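Local coordinates for OxyA protein (Actinoplanes teichomyceticus, PDB 5HH3) that is a heme-dependent cytochrome P450 that probably carries out a phenolic coupling step in cyclising the peptide precursor of a glycopeptide antibiotic, at residues V122-E134 with L356-F369. Residues are numbered along the deposited sequence; the frame is centred on the assembly and turned at random. Where two conformers were deposited one is given.
Sequences VERVVQDSLDAIE and LVFRTAIPALAHRF
L130 covers one face of the R368 guanidinium, its CB 3.8 Å from the plane and over the centre, while Q127, D131 and E134 supply acceptors around the edge. The F369 ring carries R368 CG over one face and E134 CB at its edge, and stacks with W397. D131 is gripped end-on: NH1 and NH2 of R368 both reach D131 OD1 at 2.8 Å, with carboxylate and guanidinium planes 38° apart. R368 NH1 also donates to Q127 OE1, which lies in the guanidinium plane, although NH1 itself stands above the amide plane. The salt bridge from R368 NH2 to E134 OE1 is longer, 3.0 Å, and that oxygen is tilted 25° from the guanidinium plane. With CG anti to the backbone N and the chain then bent at chi2 and chi3, R368 is a single knob in the hole formed by L130, E134, Q127 and D131. Helices 112-136 and 351-368 are D and L of the P450 four-helix bundle, their segment axes 9.1 Å apart and crossing at -38°; L follows the heme-ligating C348, and its F358 touches the heme. A361 and A364 permit close approach midway: V126 CA and A361 CA are 5.5 Å apart, and V126 CG1 presses on A364 CB at a tight 3.2 Å. A water accepts from Q127 NE2 and donates to A364 O. Farther toward the N-terminal ends, T360 CG2 packs 3.6 Å from E123 CG, and V122 CG2 meets L356 CD2.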
ATOM      1  N   VAL B 122     -35.762   8.360 -11.158  1.00 42.69           N
ATOM      2  CA  VAL B 122     -34.532   8.077 -11.889  1.00 42.33           C
ATOM      3  C   VAL B 122     -34.701   8.441 -13.373  1.00 43.45           C
ATOM      4  O   VAL B 122     -33.797   9.020 -13.935  1.00 42.00           O
ATOM      5  CB  VAL B 122     -34.039   6.623 -11.698  1.00 41.05           C
ATOM      6  CG1 VAL B 122     -32.840   6.333 -12.589  1.00 40.60           C
ATOM      7  CG2 VAL B 122     -33.649   6.394 -10.249  1.00 41.54           C
ATOM      8  N   GLU B 123     -35.871   8.170 -13.957  1.00 46.10           N
ATOM      9  CA  GLU B 123     -36.175   8.586 -15.332  1.00 49.00           C
ATOM     10  C   GLU B 123     -36.052  10.099 -15.504  1.00 47.72           C
ATOM     11  O   GLU B 123     -35.437  10.564 -16.458  1.00 45.58           O
ATOM     12  CB  GLU B 123     -37.584   8.145 -15.760  1.00 54.61           C
ATOM     13  CG  GLU B 123     -37.756   6.647 -15.973  1.00 58.30           C
ATOM     14  CD  GLU B 123     -39.175   6.254 -16.387  1.00 64.51           C
ATOM     15  OE1 GLU B 123     -40.166   6.948 -16.037  1.00 69.92           O
ATOM     16  OE2 GLU B 123     -39.301   5.220 -17.076  1.00 69.93           O
ATOM     17  N   ARG B 124     -36.621  10.856 -14.569  1.00 48.00           N
ATOM     18  CA  ARG B 124     -36.496  12.316 -14.585  1.00 48.89           C
ATOM     19  C   ARG B 124     -35.055  12.802 -14.473  1.00 46.32           C
ATOM     20  O   ARG B 124     -34.676  13.763 -15.148  1.00 45.75           O
ATOM     21  CB  ARG B 124     -37.338  12.966 -13.480  1.00 52.83           C
ATOM     22  CG  ARG B 124     -38.832  12.954 -13.757  1.00 57.61           C
ATOM     23  CD  ARG B 124     -39.597  13.838 -12.780  1.00 61.39           C
ATOM     24  NE  ARG B 124     -39.636  13.235 -11.444  1.00 64.66           N
ATOM     25  CZ  ARG B 124     -40.502  12.298 -11.029  1.00 66.72           C
ATOM     26  NH1 ARG B 124     -41.464  11.822 -11.826  1.00 68.77           N
ATOM     27  NH2 ARG B 124     -40.406  11.832  -9.787  1.00 66.26           N
ATOM     28  N   VAL B 125     -34.251  12.166 -13.612  1.00 43.72           N
ATOM     29  CA  VAL B 125     -32.849  12.567 -13.465  1.00 42.04           C
ATOM     30  C   VAL B 125     -32.113  12.373 -14.788  1.00 41.78           C
ATOM     31  O   VAL B 125     -31.357  13.249 -15.206  1.00 41.21           O
ATOM     32  CB  VAL B 125     -32.136  11.816 -12.331  1.00 41.21           C
ATOM     33  CG1 VAL B 125     -30.625  12.046 -12.384  1.00 40.68           C
ATOM     34  CG2 VAL B 125     -32.694  12.264 -10.986  1.00 41.58           C
ATOM     35  N   VAL B 126     -32.336  11.231 -15.435  1.00 41.43           N
ATOM     36  CA  VAL B 126     -31.719  10.968 -16.720  1.00 42.37           C
ATOM     37  C   VAL B 126     -32.147  12.017 -17.778  1.00 42.21           C
ATOM     38  O   VAL B 126     -31.295  12.569 -18.473  1.00 41.62           O
ATOM     39  CB  VAL B 126     -32.093   9.600 -17.286  1.00 43.97           C
ATOM     40  CG1 VAL B 126     -31.228   9.338 -18.501  1.00 46.42           C
ATOM     41  CG2 VAL B 126     -31.923   8.492 -16.257  1.00 45.79           C
ATOM     42  N   GLN B 127     -33.448  12.283 -17.887  1.00 42.43           N
ATOM     43  CA  GLN B 127     -33.940  13.273 -18.864  1.00 44.30           C
ATOM     44  C   GLN B 127     -33.362  14.666 -18.609  1.00 44.68           C
ATOM     45  O   GLN B 127     -32.977  15.339 -19.556  1.00 44.98           O
ATOM     46  CB  GLN B 127     -35.478  13.323 -18.904  1.00 45.56           C
ATOM     47  CG  GLN B 127     -36.123  12.048 -19.434  1.00 45.75           C
ATOM     48  CD  GLN B 127     -35.690  11.706 -20.853  1.00 45.97           C
ATOM     49  OE1 GLN B 127     -35.695  12.559 -21.735  1.00 47.23           O
ATOM     50  NE2 GLN B 127     -35.315  10.461 -21.075  1.00 45.19           N
ATOM     51  N   ASP B 128     -33.257  15.068 -17.341  1.00 44.63           N
ATOM     52  CA  ASP B 128     -32.657  16.373 -16.982  1.00 45.73           C
ATOM     53  C   ASP B 128     -31.172  16.432 -17.371  1.00 43.79           C
ATOM     54  O   ASP B 128     -30.720  17.400 -17.968  1.00 44.50           O
ATOM     55  CB  ASP B 128     -32.811  16.679 -15.478  1.00 46.72           C
ATOM     56  CG  ASP B 128     -34.256  16.953 -15.063  1.00 49.23           C
ATOM     57  OD1 ASP B 128     -35.039  17.497 -15.873  1.00 51.77           O
ATOM     58  OD2 ASP B 128     -34.612  16.625 -13.907  1.00 50.10           O
ATOM     59  N   SER B 129     -30.419  15.384 -17.057  1.00 41.73           N
ATOM     60  CA  SER B 129     -29.008  15.329 -17.433  1.00 40.72           C
ATOM     61  C   SER B 129     -28.830  15.422 -18.959  1.00 40.70           C
ATOM     62  O   SER B 129     -27.939  16.123 -19.441  1.00 40.63           O
ATOM     63  CB  SER B 129     -28.339  14.056 -16.875  1.00 39.92           C
ATOM     64  OG  SER B 129     -28.335  14.099 -15.445  1.00 39.84           O
ATOM     65  N   LEU B 130     -29.687  14.728 -19.707  1.00 40.25           N
ATOM     66  CA  LEU B 130     -29.628  14.747 -21.185  1.00 40.45           C
ATOM     67  C   LEU B 130     -30.051  16.095 -21.776  1.00 41.94           C
ATOM     68  O   LEU B 130     -29.462  16.551 -22.761  1.00 42.23           O
ATOM     69  CB  LEU B 130     -30.446  13.593 -21.788  1.00 39.66           C
ATOM     70  CG  LEU B 130     -29.943  12.180 -21.462  1.00 37.57           C
ATOM     71  CD1 LEU B 130     -30.998  11.128 -21.753  1.00 37.71           C
ATOM     72  CD2 LEU B 130     -28.684  11.856 -22.222  1.00 37.57           C
ATOM     73  N   ASP B 131     -31.041  16.746 -21.162  1.00 42.61           N
ATOM     74  CA  ASP B 131     -31.413  18.119 -21.544  1.00 44.74           C
ATOM     75  C   ASP B 131     -30.233  19.075 -21.353  1.00 44.26           C
ATOM     76  O   ASP B 131     -29.968  19.892 -22.223  1.00 44.15           O
ATOM     77  CB  ASP B 131     -32.638  18.639 -20.746  1.00 46.45           C
ATOM     78  CG  ASP B 131     -33.947  17.938 -21.125  1.00 47.57           C
ATOM     79  OD1 ASP B 131     -33.950  17.164 -22.099  1.00 48.40           O
ATOM     80  OD2 ASP B 131     -34.980  18.152 -20.444  1.00 48.83           O
ATOM     81  N   ALA B 132     -29.541  18.980 -20.216  1.00 42.46           N
ATOM     82  CA  ALA B 132     -28.366  19.833 -19.950  1.00 43.28           C
ATOM     83  C   ALA B 132     -27.214  19.592 -20.951  1.00 42.71           C
ATOM     84  O   ALA B 132     -26.544  20.528 -21.358  1.00 42.73           O
ATOM     85  CB  ALA B 132     -27.862  19.621 -18.524  1.00 42.86           C
ATOM     86  N   ILE B 133     -26.981  18.335 -21.319  1.00 41.95           N
ATOM     87  CA  ILE B 133     -25.961  17.982 -22.325  1.00 42.21           C
ATOM     88  C   ILE B 133     -26.348  18.597 -23.664  1.00 44.16           C
ATOM     89  O   ILE B 133     -25.532  19.245 -24.316  1.00 45.00           O
ATOM     90  CB  ILE B 133     -25.790  16.438 -22.471  1.00 40.66           C
ATOM     91  CG1 ILE B 133     -25.121  15.858 -21.224  1.00 39.18           C
ATOM     92  CG2 ILE B 133     -24.969  16.088 -23.714  1.00 41.07           C
ATOM     93  CD1 ILE B 133     -25.246  14.353 -21.092  1.00 37.60           C
ATOM     94  N   GLU B 134     -27.606  18.415 -24.052  1.00 45.63           N
ATOM     95  CA  GLU B 134     -28.111  18.974 -25.315  1.00 48.50           C
ATOM     96  C   GLU B 134     -27.970  20.506 -25.351  1.00 48.91           C
ATOM     97  O   GLU B 134     -27.498  21.063 -26.346  1.00 49.78           O
ATOM     98  CB  GLU B 134     -29.558  18.527 -25.585  1.00 50.65           C
ATOM     99  CG  GLU B 134     -29.995  18.716 -27.035  1.00 54.82           C
ATOM    100  CD  GLU B 134     -31.252  17.944 -27.431  1.00 57.07           C
ATOM    101  OE1 GLU B 134     -31.991  17.408 -26.573  1.00 57.71           O
ATOM    102  OE2 GLU B 134     -31.507  17.886 -28.649  1.00 62.19           O
ATOM    103  N   LEU B 356     -30.947  -0.315 -11.642  1.00 35.69           N
ATOM    104  CA  LEU B 356     -32.062   0.595 -11.949  1.00 36.78           C
ATOM    105  C   LEU B 356     -31.580   1.859 -12.674  1.00 35.23           C
ATOM    106  O   LEU B 356     -32.189   2.293 -13.653  1.00 35.23           O
ATOM    107  CB  LEU B 356     -32.804   0.996 -10.667  1.00 37.72           C
ATOM    108  CG  LEU B 356     -33.884   2.069 -10.810  1.00 40.07           C
ATOM    109  CD1 LEU B 356     -34.975   1.574 -11.765  1.00 41.51           C
ATOM    110  CD2 LEU B 356     -34.483   2.454  -9.465  1.00 41.12           C
ATOM    111  N   VAL B 357     -30.496   2.444 -12.173  1.00 33.26           N
ATOM    112  CA  VAL B 357     -29.884   3.601 -12.813  1.00 33.39           C
ATOM    113  C   VAL B 357     -29.408   3.257 -14.244  1.00 33.06           C
ATOM    114  O   VAL B 357     -29.669   4.009 -15.156  1.00 32.79           O
ATOM    115  CB  VAL B 357     -28.742   4.204 -11.961  1.00 32.99           C
ATOM    116  CG1 VAL B 357     -27.984   5.289 -12.727  1.00 33.60           C
ATOM    117  CG2 VAL B 357     -29.312   4.794 -10.676  1.00 33.99           C
ATOM    118  N   PHE B 358     -28.761   2.109 -14.424  1.00 32.88           N
ATOM    119  CA  PHE B 358     -28.214   1.737 -15.723  1.00 33.76           C
ATOM    120  C   PHE B 358     -29.316   1.391 -16.706  1.00 35.42           C
ATOM    121  O   PHE B 358     -29.255   1.812 -17.863  1.00 35.60           O
ATOM    122  CB  PHE B 358     -27.259   0.548 -15.635  1.00 33.38           C
ATOM    123  CG  PHE B 358     -26.112   0.716 -14.660  1.00 32.36           C
ATOM    124  CD1 PHE B 358     -25.603   1.962 -14.323  1.00 32.78           C
ATOM    125  CD2 PHE B 358     -25.527  -0.418 -14.087  1.00 31.60           C
ATOM    126  CE1 PHE B 358     -24.523   2.066 -13.424  1.00 32.27           C
ATOM    127  CE2 PHE B 358     -24.463  -0.316 -13.198  1.00 29.97           C
ATOM    128  CZ  PHE B 358     -23.956   0.921 -12.872  1.00 30.18           C
ATOM    129  N   ARG B 359     -30.307   0.629 -16.221  1.00 36.16           N
ATOM    130  CA  ARG B 359     -31.476   0.196 -17.005  0.50 37.55           C
ATOM    131  C   ARG B 359     -32.272   1.390 -17.523  1.00 37.89           C
ATOM    132  O   ARG B 359     -32.933   1.296 -18.544  1.00 38.54           O
ATOM    133  CB  ARG B 359     -32.398  -0.720 -16.161  0.50 38.94           C
ATOM    134  CG  ARG B 359     -33.839  -0.875 -16.657  0.50 41.41           C
ATOM    135  CD  ARG B 359     -34.577  -2.008 -15.955  0.50 42.40           C
ATOM    136  NE  ARG B 359     -33.980  -2.320 -14.668  0.50 42.38           N
ATOM    137  CZ  ARG B 359     -34.516  -2.008 -13.492  0.50 42.07           C
ATOM    138  NH1 ARG B 359     -35.674  -1.376 -13.429  0.50 43.17           N
ATOM    139  NH2 ARG B 359     -33.879  -2.332 -12.388  0.50 40.97           N
ATOM    140  N   THR B 360     -32.223   2.499 -16.788  1.00 37.14           N
ATOM    141  CA  THR B 360     -32.948   3.710 -17.119  1.00 38.41           C
ATOM    142  C   THR B 360     -32.102   4.638 -17.971  1.00 38.77           C
ATOM    143  O   THR B 360     -32.564   5.107 -19.012  1.00 40.88           O
ATOM    144  CB  THR B 360     -33.402   4.445 -15.832  1.00 39.00           C
ATOM    145  OG1 THR B 360     -34.161   3.535 -15.020  1.00 39.42           O
ATOM    146  CG2 THR B 360     -34.280   5.648 -16.164  1.00 40.48           C
ATOM    147  N   ALA B 361     -30.872   4.911 -17.541  1.00 37.77           N
ATOM    148  CA  ALA B 361     -30.049   5.921 -18.213  1.00 37.48           C
ATOM    149  C   ALA B 361     -29.513   5.506 -19.591  1.00 37.38           C
ATOM    150  O   ALA B 361     -29.402   6.351 -20.488  1.00 37.64           O
ATOM    151  CB  ALA B 361     -28.926   6.399 -17.305  1.00 36.97           C
ATOM    152  N   ILE B 362     -29.202   4.228 -19.778  1.00 36.13           N
ATOM    153  CA  ILE B 362     -28.612   3.787 -21.040  1.00 37.48           C
ATOM    154  C   ILE B 362     -29.624   3.843 -22.201  1.00 37.98           C
ATOM    155  O   ILE B 362     -29.301   4.407 -23.245  1.00 38.61           O
ATOM    156  CB  ILE B 362     -27.932   2.391 -20.923  1.00 37.13           C
ATOM    157  CG1 ILE B 362     -26.738   2.443 -19.957  1.00 38.34           C
ATOM    158  CG2 ILE B 362     -27.507   1.857 -22.282  1.00 37.42           C
ATOM    159  CD1 ILE B 362     -25.690   3.472 -20.313  1.00 40.12           C
ATOM    160  N   PRO B 363     -30.831   3.260 -22.032  1.00 37.51           N
ATOM    161  CA  PRO B 363     -31.859   3.437 -23.059  1.00 38.67           C
ATOM    162  C   PRO B 363     -32.227   4.882 -23.295  1.00 38.90           C
ATOM    163  O   PRO B 363     -32.452   5.265 -24.444  1.00 39.30           O
ATOM    164  CB  PRO B 363     -33.062   2.679 -22.481  1.00 39.14           C
ATOM    165  CG  PRO B 363     -32.421   1.605 -21.666  1.00 38.26           C
ATOM    166  CD  PRO B 363     -31.314   2.355 -20.976  1.00 37.02           C
ATOM    167  N   ALA B 364     -32.292   5.681 -22.227  1.00 38.28           N
ATOM    168  CA  ALA B 364     -32.558   7.123 -22.376  1.00 39.28           C
ATOM    169  C   ALA B 364     -31.542   7.813 -23.300  1.00 39.70           C
ATOM    170  O   ALA B 364     -31.920   8.581 -24.188  1.00 41.07           O
ATOM    171  CB  ALA B 364     -32.556   7.794 -21.026  1.00 38.89           C
ATOM    172  N   LEU B 365     -30.258   7.511 -23.092  1.00 38.91           N
ATOM    173  CA  LEU B 365     -29.184   8.013 -23.942  1.00 39.30           C
ATOM    174  C   LEU B 365     -29.312   7.544 -25.388  1.00 40.15           C
ATOM    175  O   LEU B 365     -29.198   8.351 -26.290  1.00 40.36           O
ATOM    176  CB  LEU B 365     -27.817   7.617 -23.391  1.00 38.37           C
ATOM    177  CG  LEU B 365     -26.582   8.037 -24.199  1.00 38.86           C
ATOM    178  CD1 LEU B 365     -26.602   9.506 -24.594  1.00 40.28           C
ATOM    179  CD2 LEU B 365     -25.323   7.728 -23.420  1.00 38.04           C
ATOM    180  N   ALA B 366     -29.518   6.245 -25.602  1.00 40.71           N
ATOM    181  CA  ALA B 366     -29.669   5.701 -26.961  1.00 42.10           C
ATOM    182  C   ALA B 366     -30.817   6.368 -27.728  1.00 44.11           C
ATOM    183  O   ALA B 366     -30.650   6.683 -28.893  1.00 44.40           O
ATOM    184  CB  ALA B 366     -29.867   4.194 -26.928  1.00 42.28           C
ATOM    185  N   HIS B 367     -31.952   6.604 -27.059  1.00 44.86           N
ATOM    186  CA  HIS B 367     -33.078   7.328 -27.653  1.00 47.41           C
ATOM    187  C   HIS B 367     -32.808   8.802 -27.921  1.00 48.39           C
ATOM    188  O   HIS B 367     -33.285   9.344 -28.926  1.00 49.65           O
ATOM    189  CB  HIS B 367     -34.356   7.213 -26.803  1.00 48.03           C
ATOM    190  CG  HIS B 367     -35.090   5.930 -27.008  1.00 49.81           C
ATOM    191  ND1 HIS B 367     -34.939   4.840 -26.173  1.00 49.05           N
ATOM    192  CD2 HIS B 367     -35.955   5.548 -27.975  1.00 51.71           C
ATOM    193  CE1 HIS B 367     -35.687   3.846 -26.612  1.00 49.91           C
ATOM    194  NE2 HIS B 367     -36.313   4.250 -27.706  1.00 52.30           N
ATOM    195  N   ARG B 368     -32.086   9.470 -27.024  1.00 46.77           N
ATOM    196  CA  ARG B 368     -31.869  10.907 -27.196  1.00 47.34           C
ATOM    197  C   ARG B 368     -30.843  11.201 -28.291  1.00 47.80           C
ATOM    198  O   ARG B 368     -31.007  12.141 -29.056  1.00 48.81           O
ATOM    199  CB  ARG B 368     -31.428  11.570 -25.889  1.00 45.89           C
ATOM    200  CG  ARG B 368     -31.243  13.080 -25.985  1.00 47.29           C
ATOM    201  CD  ARG B 368     -32.563  13.803 -26.243  1.00 48.60           C
ATOM    202  NE  ARG B 368     -33.358  13.743 -25.025  1.00 48.30           N
ATOM    203  CZ  ARG B 368     -33.381  14.674 -24.072  1.00 48.89           C
ATOM    204  NH1 ARG B 368     -34.120  14.469 -22.993  1.00 49.68           N
ATOM    205  NH2 ARG B 368     -32.688  15.807 -24.173  1.00 49.54           N
ATOM    206  N   PHE B 369     -29.771  10.420 -28.327  1.00 46.96           N
ATOM    207  CA  PHE B 369     -28.670  10.668 -29.229  1.00 48.19           C
ATOM    208  C   PHE B 369     -28.360   9.399 -30.010  1.00 47.42           C
ATOM    209  O   PHE B 369     -27.335   8.782 -29.784  1.00 46.07           O
ATOM    210  CB  PHE B 369     -27.431  11.139 -28.439  1.00 48.14           C
ATOM    211  CG  PHE B 369     -27.623  12.453 -27.703  1.00 49.36           C
ATOM    212  CD1 PHE B 369     -28.103  13.577 -28.360  1.00 51.43           C
ATOM    213  CD2 PHE B 369     -27.287  12.567 -26.346  1.00 48.77           C
ATOM    214  CE1 PHE B 369     -28.273  14.784 -27.685  1.00 52.49           C
ATOM    215  CE2 PHE B 369     -27.441  13.767 -25.674  1.00 49.48           C
ATOM    216  CZ  PHE B 369     -27.934  14.876 -26.340  1.00 51.26           C
TER
HETATM  217  O   HOH W   1     -34.376   9.570 -23.841  1.00 38.64           O